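Local structure of MHC class I protein (Ginglymostoma cirratum, 6LUP) at residues V22-G25 with Q30-V33; H90-M95 with T118-L123; G225-H230 with Q235-T240. The protein probably presents peptides at the cell surface to T cells, as a class I major histocompatibility complex heavy chain of the nurse shark. All blocks are in the same frame, centred on the assembly; numbering follows the deposited sequence.

Interaction 1 of 3, residues V22-G25 with Q30-V33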
loop_
_atom_site.group_PDB
_atom_site.type_symbol
_atom_site.label_atom_id
_atom_site.label_comp_id
_atom_site.label_asym_id
_atom_site.label_seq_id
_atom_site.Cartn_x
_atom_site.Cartn_y
_atom_site.Cartn_z
ATOM N N VAL A 22 7.617 -4.480 11.307
ATOM C CA VAL A 22 7.144 -5.098 10.074
ATOM C C VAL A 22 7.702 -4.343 8.871
ATOM O O VAL A 22 7.587 -3.118 8.776
ATOM C CB VAL A 22 5.601 -5.212 10.022
ATOM C CG1 VAL A 22 4.941 -3.912 10.450
ATOM C CG2 VAL A 22 5.129 -5.630 8.635
ATOM N N ALA A 23 8.330 -5.093 7.972
ATOM C CA ALA A 23 8.853 -4.545 6.733
ATOM C C ALA A 23 8.274 -5.284 5.539
ATOM O O ALA A 23 8.007 -6.488 5.604
ATOM C CB ALA A 23 10.367 -4.622 6.719
ATOM N N VAL A 24 8.074 -4.552 4.452
ATOM C CA VAL A 24 7.565 -5.129 3.213
ATOM C C VAL A 24 8.393 -4.643 2.034
ATOM O O VAL A 24 8.882 -3.514 2.043
ATOM C CB VAL A 24 6.078 -4.779 2.978
ATOM C CG1 VAL A 24 5.192 -5.551 3.940
ATOM C CG2 VAL A 24 5.840 -3.279 3.100
ATOM N N GLY A 25 8.545 -5.500 1.028
ATOM C CA GLY A 25 9.250 -5.138 -0.198
ATOM C C GLY A 25 8.353 -5.185 -1.418
ATOM O O GLY A 25 7.525 -6.093 -1.556
ATOM N N GLN A 30 3.733 -4.525 -6.767
ATOM C CA GLN A 30 3.554 -5.884 -6.270
ATOM C C GLN A 30 4.452 -6.175 -5.067
ATOM O O GLN A 30 5.682 -6.072 -5.158
ATOM C CB GLN A 30 3.800 -6.886 -7.402
ATOM C CG GLN A 30 3.873 -8.343 -6.973
ATOM C CD GLN A 30 4.050 -9.275 -8.156
ATOM O OE1 GLN A 30 3.190 -9.355 -9.029
ATOM N NE2 GLN A 30 5.165 -9.989 -8.185
ATOM N N GLN A 31 3.834 -6.531 -3.940
ATOM C CA GLN A 31 4.594 -6.945 -2.769
ATOM C C GLN A 31 5.212 -8.311 -3.023
ATOM O O GLN A 31 4.533 -9.223 -3.495
ATOM C CB GLN A 31 3.718 -6.999 -1.522
ATOM C CG GLN A 31 4.530 -6.947 -0.238
ATOM C CD GLN A 31 3.791 -7.495 0.965
ATOM O OE1 GLN A 31 2.598 -7.268 1.130
ATOM N NE2 GLN A 31 4.509 -8.209 1.827
ATOM N N PHE A 32 6.495 -8.458 -2.715
ATOM C CA PHE A 32 7.186 -9.720 -2.991
ATOM C C PHE A 32 7.876 -10.341 -1.779
ATOM O O PHE A 32 8.105 -11.543 -1.751
ATOM C CB PHE A 32 8.134 -9.586 -4.196
ATOM C CG PHE A 32 9.424 -8.866 -3.899
ATOM C CD1 PHE A 32 9.444 -7.492 -3.684
ATOM C CD2 PHE A 32 10.633 -9.565 -3.874
ATOM C CE1 PHE A 32 10.636 -6.830 -3.415
ATOM C CE2 PHE A 32 11.831 -8.907 -3.615
ATOM C CZ PHE A 32 11.832 -7.537 -3.383
ATOM N N VAL A 33 8.200 -9.521 -0.782
ATOM C CA VAL A 33 8.802 -10.014 0.461
ATOM C C VAL A 33 8.156 -9.383 1.697
ATOM O O VAL A 33 7.499 -8.337 1.617
ATOM C CB VAL A 33 10.348 -9.842 0.512
ATOM C CG1 VAL A 33 11.034 -10.791 -0.463
ATOM C CG2 VAL A 33 10.773 -8.397 0.257
#

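Interaction 2 of 3, residues H90-M95 with T118-L123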
loop_
_atom_site.group_PDB
_atom_site.type_symbol
_atom_site.label_atom_id
_atom_site.label_comp_id
_atom_site.label_asym_id
_atom_site.label_seq_id
_atom_site.Cartn_x
_atom_site.Cartn_y
_atom_site.Cartn_z
ATOM N N HIS A 90 3.848 5.032 19.937
ATOM C CA HIS A 90 4.779 5.698 19.021
ATOM C C HIS A 90 5.274 4.828 17.862
ATOM O O HIS A 90 5.236 3.600 17.929
ATOM C CB HIS A 90 5.953 6.294 19.799
ATOM C CG HIS A 90 5.538 7.328 20.797
ATOM N ND1 HIS A 90 5.062 8.568 20.428
ATOM C CD2 HIS A 90 5.504 7.298 22.150
ATOM C CE1 HIS A 90 4.763 9.263 21.511
ATOM N NE2 HIS A 90 5.021 8.516 22.570
ATOM N N THR A 91 5.743 5.493 16.809
ATOM C CA THR A 91 6.083 4.844 15.547
ATOM C C THR A 91 7.381 5.391 14.956
ATOM O O THR A 91 7.671 6.587 15.057
ATOM C CB THR A 91 4.946 5.040 14.519
ATOM O OG1 THR A 91 3.748 4.438 15.017
ATOM C CG2 THR A 91 5.278 4.402 13.185
ATOM N N TYR A 92 8.160 4.501 14.351
ATOM C CA TYR A 92 9.223 4.910 13.449
ATOM C C TYR A 92 8.977 4.299 12.071
ATOM O O TYR A 92 8.487 3.172 11.961
ATOM C CB TYR A 92 10.595 4.499 13.981
ATOM C CG TYR A 92 11.744 5.261 13.350
ATOM C CD1 TYR A 92 12.196 6.463 13.895
ATOM C CD2 TYR A 92 12.374 4.785 12.202
ATOM C CE1 TYR A 92 13.244 7.165 13.320
ATOM C CE2 TYR A 92 13.420 5.480 11.619
ATOM C CZ TYR A 92 13.855 6.667 12.182
ATOM O OH TYR A 92 14.899 7.356 11.603
ATOM N N GLN A 93 9.303 5.050 11.023
ATOM C CA GLN A 93 9.114 4.578 9.658
ATOM C C GLN A 93 10.318 4.875 8.780
ATOM O O GLN A 93 10.962 5.914 8.930
ATOM C CB GLN A 93 7.858 5.196 9.046
ATOM C CG GLN A 93 6.563 4.651 9.618
ATOM C CD GLN A 93 5.375 5.522 9.280
ATOM O OE1 GLN A 93 5.174 6.583 9.872
ATOM N NE2 GLN A 93 4.574 5.075 8.325
ATOM N N LEU A 94 10.612 3.951 7.869
ATOM C CA LEU A 94 11.674 4.133 6.891
ATOM C C LEU A 94 11.167 3.749 5.511
ATOM O O LEU A 94 10.569 2.694 5.337
ATOM C CB LEU A 94 12.892 3.281 7.245
ATOM C CG LEU A 94 14.270 3.623 6.669
ATOM C CD1 LEU A 94 15.247 2.516 7.018
ATOM C CD2 LEU A 94 14.270 3.832 5.168
ATOM N N MET A 95 11.415 4.619 4.540
ATOM C CA MET A 95 11.132 4.350 3.142
ATOM C C MET A 95 12.421 4.475 2.367
ATOM O O MET A 95 13.063 5.526 2.411
ATOM C CB MET A 95 10.206 5.421 2.585
ATOM C CG MET A 95 8.740 5.077 2.559
ATOM S SD MET A 95 7.780 6.531 2.076
ATOM C CE MET A 95 8.151 6.624 0.322
ATOM N N THR A 118 5.521 11.735 10.871
ATOM C CA THR A 118 5.938 13.051 10.375
ATOM C C THR A 118 7.405 13.022 9.937
ATOM O O THR A 118 8.220 12.305 10.525
ATOM C CB THR A 118 5.747 14.169 11.427
ATOM O OG1 THR A 118 6.500 13.859 12.604
ATOM C CG2 THR A 118 4.277 14.339 11.794
ATOM N N ASP A 119 7.725 13.806 8.906
ATOM C CA ASP A 119 9.088 13.902 8.382
ATOM C C ASP A 119 10.113 14.030 9.496
ATOM O O ASP A 119 10.007 14.904 10.353
ATOM C CB ASP A 119 9.219 15.091 7.428
ATOM C CG ASP A 119 8.621 14.819 6.062
ATOM O OD1 ASP A 119 7.861 13.838 5.904
ATOM O OD2 ASP A 119 8.914 15.597 5.135
ATOM N N PHE A 120 11.092 13.137 9.493
ATOM C CA PHE A 120 12.155 13.198 10.476
ATOM C C PHE A 120 13.469 13.586 9.814
ATOM O O PHE A 120 14.048 14.621 10.141
ATOM C CB PHE A 120 12.272 11.873 11.234
ATOM C CG PHE A 120 13.487 11.780 12.110
ATOM C CD1 PHE A 120 13.711 12.710 13.125
ATOM C CD2 PHE A 120 14.408 10.752 11.929
ATOM C CE1 PHE A 120 14.833 12.623 13.931
ATOM C CE2 PHE A 120 15.531 10.658 12.735
ATOM C CZ PHE A 120 15.745 11.595 13.737
ATOM N N ILE A 121 13.924 12.763 8.874
ATOM C CA ILE A 121 15.180 12.999 8.175
ATOM C C ILE A 121 15.158 12.276 6.826
ATOM O O ILE A 121 14.511 11.237 6.680
ATOM C CB ILE A 121 16.392 12.576 9.049
ATOM C CG1 ILE A 121 17.676 13.279 8.595
ATOM C CG2 ILE A 121 16.546 11.058 9.106
ATOM C CD1 ILE A 121 18.826 13.158 9.576
ATOM N N SER A 122 15.840 12.843 5.835
ATOM C CA SER A 122 15.948 12.215 4.517
ATOM C C SER A 122 17.219 12.663 3.802
ATOM O O SER A 122 17.805 13.686 4.158
ATOM C CB SER A 122 14.707 12.501 3.663
ATOM O OG SER A 122 14.482 13.891 3.515
ATOM N N LEU A 123 17.644 11.899 2.798
ATOM C CA LEU A 123 18.885 12.204 2.094
ATOM C C LEU A 123 18.680 12.933 0.772
ATOM O O LEU A 123 17.934 12.473 -0.093
ATOM C CB LEU A 123 19.707 10.928 1.859
ATOM C CG LEU A 123 20.902 11.003 0.894
ATOM C CD1 LEU A 123 22.074 11.765 1.502
ATOM C CD2 LEU A 123 21.343 9.614 0.457
#

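Interaction 3 of 3, residues G225-H230 with Q235-T240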
loop_
_atom_site.group_PDB
_atom_site.type_symbol
_atom_site.label_atom_id
_atom_site.label_comp_id
_atom_site.label_asym_id
_atom_site.label_seq_id
_atom_site.Cartn_x
_atom_site.Cartn_y
_atom_site.Cartn_z
ATOM N N GLY A 225 -12.399 5.834 -5.555
ATOM C CA GLY A 225 -10.951 5.851 -5.694
ATOM C C GLY A 225 -10.466 4.425 -5.866
ATOM O O GLY A 225 -11.218 3.473 -5.645
ATOM N N VAL A 226 -9.212 4.269 -6.271
ATOM C CA VAL A 226 -8.635 2.937 -6.420
ATOM C C VAL A 226 -8.485 2.287 -5.037
ATOM O O VAL A 226 -8.106 2.945 -4.066
ATOM C CB VAL A 226 -7.310 2.968 -7.229
ATOM C CG1 VAL A 226 -6.277 3.874 -6.569
ATOM C CG2 VAL A 226 -6.747 1.566 -7.430
ATOM N N ARG A 227 -8.835 1.004 -4.952
ATOM C CA ARG A 227 -8.717 0.242 -3.712
ATOM C C ARG A 227 -8.320 -1.201 -4.013
ATOM O O ARG A 227 -8.656 -1.725 -5.075
ATOM C CB ARG A 227 -10.013 0.305 -2.897
ATOM C CG ARG A 227 -11.258 -0.115 -3.658
ATOM C CD ARG A 227 -12.522 0.253 -2.901
ATOM N NE ARG A 227 -13.702 -0.287 -3.565
ATOM C CZ ARG A 227 -14.954 -0.027 -3.206
ATOM N NH1 ARG A 227 -15.205 0.770 -2.174
ATOM N NH2 ARG A 227 -15.962 -0.569 -3.880
ATOM N N PRO A 228 -7.587 -1.838 -3.083
ATOM C CA PRO A 228 -7.036 -3.168 -3.333
ATOM C C PRO A 228 -8.088 -4.270 -3.338
ATOM O O PRO A 228 -9.072 -4.201 -2.599
ATOM C CB PRO A 228 -6.072 -3.373 -2.161
ATOM C CG PRO A 228 -6.647 -2.538 -1.067
ATOM C CD PRO A 228 -7.223 -1.332 -1.747
ATOM N N ASN A 229 -7.868 -5.269 -4.187
ATOM C CA ASN A 229 -8.578 -6.533 -4.106
ATOM C C ASN A 229 -7.811 -7.497 -3.199
ATOM O O ASN A 229 -6.976 -7.068 -2.401
ATOM C CB ASN A 229 -8.793 -7.122 -5.503
ATOM C CG ASN A 229 -9.866 -6.388 -6.287
ATOM O OD1 ASN A 229 -9.690 -6.082 -7.463
ATOM N ND2 ASN A 229 -10.986 -6.105 -5.637
ATOM N N HIS A 230 -8.103 -8.790 -3.307
ATOM C CA HIS A 230 -7.464 -9.801 -2.463
ATOM C C HIS A 230 -6.211 -10.437 -3.082
ATOM O O HIS A 230 -5.447 -11.107 -2.389
ATOM C CB HIS A 230 -8.475 -10.895 -2.124
ATOM C CG HIS A 230 -8.854 -11.747 -3.296
ATOM N ND1 HIS A 230 -9.370 -11.219 -4.461
ATOM C CD2 HIS A 230 -8.788 -13.085 -3.485
ATOM C CE1 HIS A 230 -9.604 -12.196 -5.318
ATOM N NE2 HIS A 230 -9.260 -13.339 -4.750
ATOM N N GLN A 235 -9.318 -2.241 -7.789
ATOM C CA GLN A 235 -10.648 -1.928 -8.307
ATOM C C GLN A 235 -11.014 -0.466 -8.063
ATOM O O GLN A 235 -10.435 0.196 -7.197
ATOM C CB GLN A 235 -11.714 -2.857 -7.704
ATOM C CG GLN A 235 -11.940 -2.681 -6.210
ATOM C CD GLN A 235 -13.217 -3.342 -5.724
ATOM O OE1 GLN A 235 -13.308 -4.568 -5.642
ATOM N NE2 GLN A 235 -14.205 -2.530 -5.388
ATOM N N ILE A 236 -11.975 0.028 -8.840
ATOM C CA ILE A 236 -12.488 1.386 -8.679
ATOM C C ILE A 236 -13.924 1.482 -9.190
ATOM O O ILE A 236 -14.287 0.848 -10.188
ATOM C CB ILE A 236 -11.578 2.441 -9.364
ATOM C CG1 ILE A 236 -12.086 3.862 -9.075
ATOM C CG2 ILE A 236 -11.424 2.160 -10.857
ATOM C CD1 ILE A 236 -11.100 4.963 -9.414
ATOM N N HIS A 237 -14.733 2.261 -8.478
ATOM C CA HIS A 237 -16.107 2.536 -8.875
ATOM C C HIS A 237 -16.250 4.027 -9.120
ATOM O O HIS A 237 -15.980 4.831 -8.226
ATOM C CB HIS A 237 -17.087 2.108 -7.779
ATOM C CG HIS A 237 -17.138 0.630 -7.543
ATOM N ND1 HIS A 237 -18.293 -0.106 -7.696
ATOM C CD2 HIS A 237 -16.182 -0.248 -7.155
ATOM C CE1 HIS A 237 -18.047 -1.373 -7.412
ATOM N NE2 HIS A 237 -16.773 -1.487 -7.085
ATOM N N ARG A 238 -16.645 4.397 -10.335
ATOM C CA ARG A 238 -17.076 5.766 -10.604
ATOM C C ARG A 238 -18.533 5.793 -11.052
ATOM O O ARG A 238 -18.905 5.158 -12.040
ATOM C CB ARG A 238 -16.183 6.475 -11.625
ATOM C CG ARG A 238 -16.425 7.978 -11.643
ATOM C CD ARG A 238 -15.561 8.723 -12.645
ATOM N NE ARG A 238 -14.156 8.781 -12.251
ATOM C CZ ARG A 238 -13.655 9.580 -11.310
ATOM N NH1 ARG A 238 -14.441 10.403 -10.630
ATOM N NH2 ARG A 238 -12.358 9.550 -11.045
ATOM N N SER A 239 -19.348 6.537 -10.311
ATOM C CA SER A 239 -20.783 6.605 -10.570
ATOM C C SER A 239 -21.303 8.038 -10.626
ATOM O O SER A 239 -20.796 8.934 -9.941
ATOM C CB SER A 239 -21.557 5.813 -9.515
ATOM O OG SER A 239 -21.258 6.285 -8.214
ATOM N N THR A 240 -22.325 8.235 -11.451
ATOM C CA THR A 240 -22.978 9.528 -11.582
ATOM C C THR A 240 -24.488 9.389 -11.413
ATOM O O THR A 240 -25.027 8.278 -11.465
ATOM C CB THR A 240 -22.644 10.203 -12.932
ATOM O OG1 THR A 240 -23.008 11.587 -12.875
ATOM C CG2 THR A 240 -23.367 9.521 -14.101
#

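Interaction 1 of 3, residues V22-G25 with Q30-V33
Gly-25 meets the opposing strand through both of its backbone polar atoms. Its N donates to Val-33 O at 3.1 Å, and its O accepts from Phe-32 N at 2.8 Å. The oxygen of Val-33 is gripped twice, because Gln-31 NE2 also reaches it, at 3.0 Å, from the opposite face of the carbonyl plane to Gly-25 N. That bond lies close to the plane of the Gln-31 amide and helps fix its rotation; NE2 is held further by an acidic side chain of another protein chain. With CG anti to the backbone N (chi1 -160°) and an extended chain beyond, Gln-31 crosses Val-24 at about a right angle, its NE2 3.5 Å from Val-24 CG1. Phe-32 and Val-33 both face Gly-25, a classic beta bulge in the hairpin of strands 21-27 and 30-36, part of the sheet that floors the class I peptide-binding groove. With CG between the backbone N and the carbonyl carbon (chi1 77°), the Phe-32 ring turns back and sets CD1 3.2 Å from Gly-25 O, while Val-33 CG2 sits over the centre of that ring, 3.8 Å above its plane, and 3.6 Å from Gly-25 CA. Farther out, Tyr-7 of strand 3-12 touches both Phe-32 and Val-33, Tyr-169 meets the Phe-32 ring, and Trp-58 of helix 55-82 packs on Val-33.

Interaction 2 of 3, residues H90-M95 with T118-L123
Tyr-92 and Phe-120 meet across the sheet through the phenol oxygen of one and two ring carbons, CD2 and CE2, of the other. Tyr-92 OH lies 3.4 Å from Phe-120 CD2 and 3.5 Å from Phe-120 CE2, so the hydroxyl addresses the bond between these two carbons. Behind it the tyrosine ring follows at greater distance, with Tyr-92 CE1 4.0 Å from Phe-120 CD2. The ring planes are inclined at 71° and their centroids stand 6.0 Å apart. Both rings leave their strands with CG anti to the backbone N, chi1 -161° for Tyr-92 and 171° for Phe-120. In Tyr-92 this carries the hydroxyl across toward strand 118-124, although the bond from its alpha carbon does not itself aim there; Phe-120 starts out directly toward strand 91-100. The phenol is also held by a hydrogen bond between Tyr-92 OH and His-113 ND1, so its oxygen combines a polar partner on the intervening strand with van der Waals contact to the phenylalanine. Each of the two aromatic residues packs on an apolar side chain of the bound peptide, which places this contact in the floor between the two helical walls of the class I groove, at a position consistent with its F-pocket end. Phe-120 and Ile-121 both face His-113, a classic beta bulge that interrupts the regular pairing of strand 118-124 with strand 108-115. Strand 108-115 separates the two segments; Leu-79 of helix 55-82 touches both rings, Trp-71 of the same helix meets Tyr-92 with nearly perpendicular planes, and Trp-136 and Thr-140 of helix 135-146 cover Phe-120.

Interaction 3 of 3, residues G225-H230 with Q235-T240
Gln-235 N donates to Arg-227 O at 2.8 Å, and the return bond runs from Arg-227 N to Gln-235 O at 2.9 Å. Together these two bonds make Arg-227 and Gln-235 an antiparallel hydrogen-bonded pair. Beside it, Val-226 CA approaches Gln-235 O at 3.4 Å in a CA-H...O contact. The pair joins strands 222-228 and 234-241, a hairpin at the edge of the four-stranded sheet of the immunoglobulin C1-set domain. On the face carrying the paired side chains, the extended arm of Arg-227 lies obliquely across Gln-235, with Arg-227 CG 3.7 Å from Gln-235 CG. The guanidinium and amide planes are turned 56° apart. Farther along, Arg-227 NH2 comes within 3.3 Å of His-237 CD2, the imidazole inclined at 63° to the guanidinium. From the other end Asn-229 crosses Gln-235 at about a right angle; Asn-229 OD1 is hydrogen-bonded to Ser-233 OG. Ile-236 extends with CG1 anti to its backbone N (chi1 -175°), which lays CD1 against the peptide link of Gly-225 and Val-226, 3.7 Å from Val-226 N. An aromatic side chain of another protein chain forms a cation-pi contact with Arg-227, His-237 ND1 is hydrogen-bonded to an aromatic side chain of that chain, and Gln-235 packs on its backbone. Arg-227 and His-237 thus turn their polar ends to the interface with the partner subunit, where the aromatic group in the cation-pi contact probably helps to stabilise the arginine's positive charge.

Overall arrangement
Interactions 1 and 2 belong to the same eight-stranded sheet of the alpha 1 and alpha 2 platform, with centres 18 Å apart and nearest atoms about 7 Å apart. Strand 3-12 lies between strands 21-27 and 91-100, and so bridges the two sites without the contacts themselves touching. Interaction 2 packs against the bound peptide. Interaction 3 lies in the immunoglobulin domain, its centre 23 Å from that of interaction 1 and 30 Å from that of interaction 2, on the far side of the chain's centre from the latter. All three come within reach of the other protein chain, consistent with a beta-2-microglobulin-like subunit that spans the underside of the platform and the immunoglobulin domain.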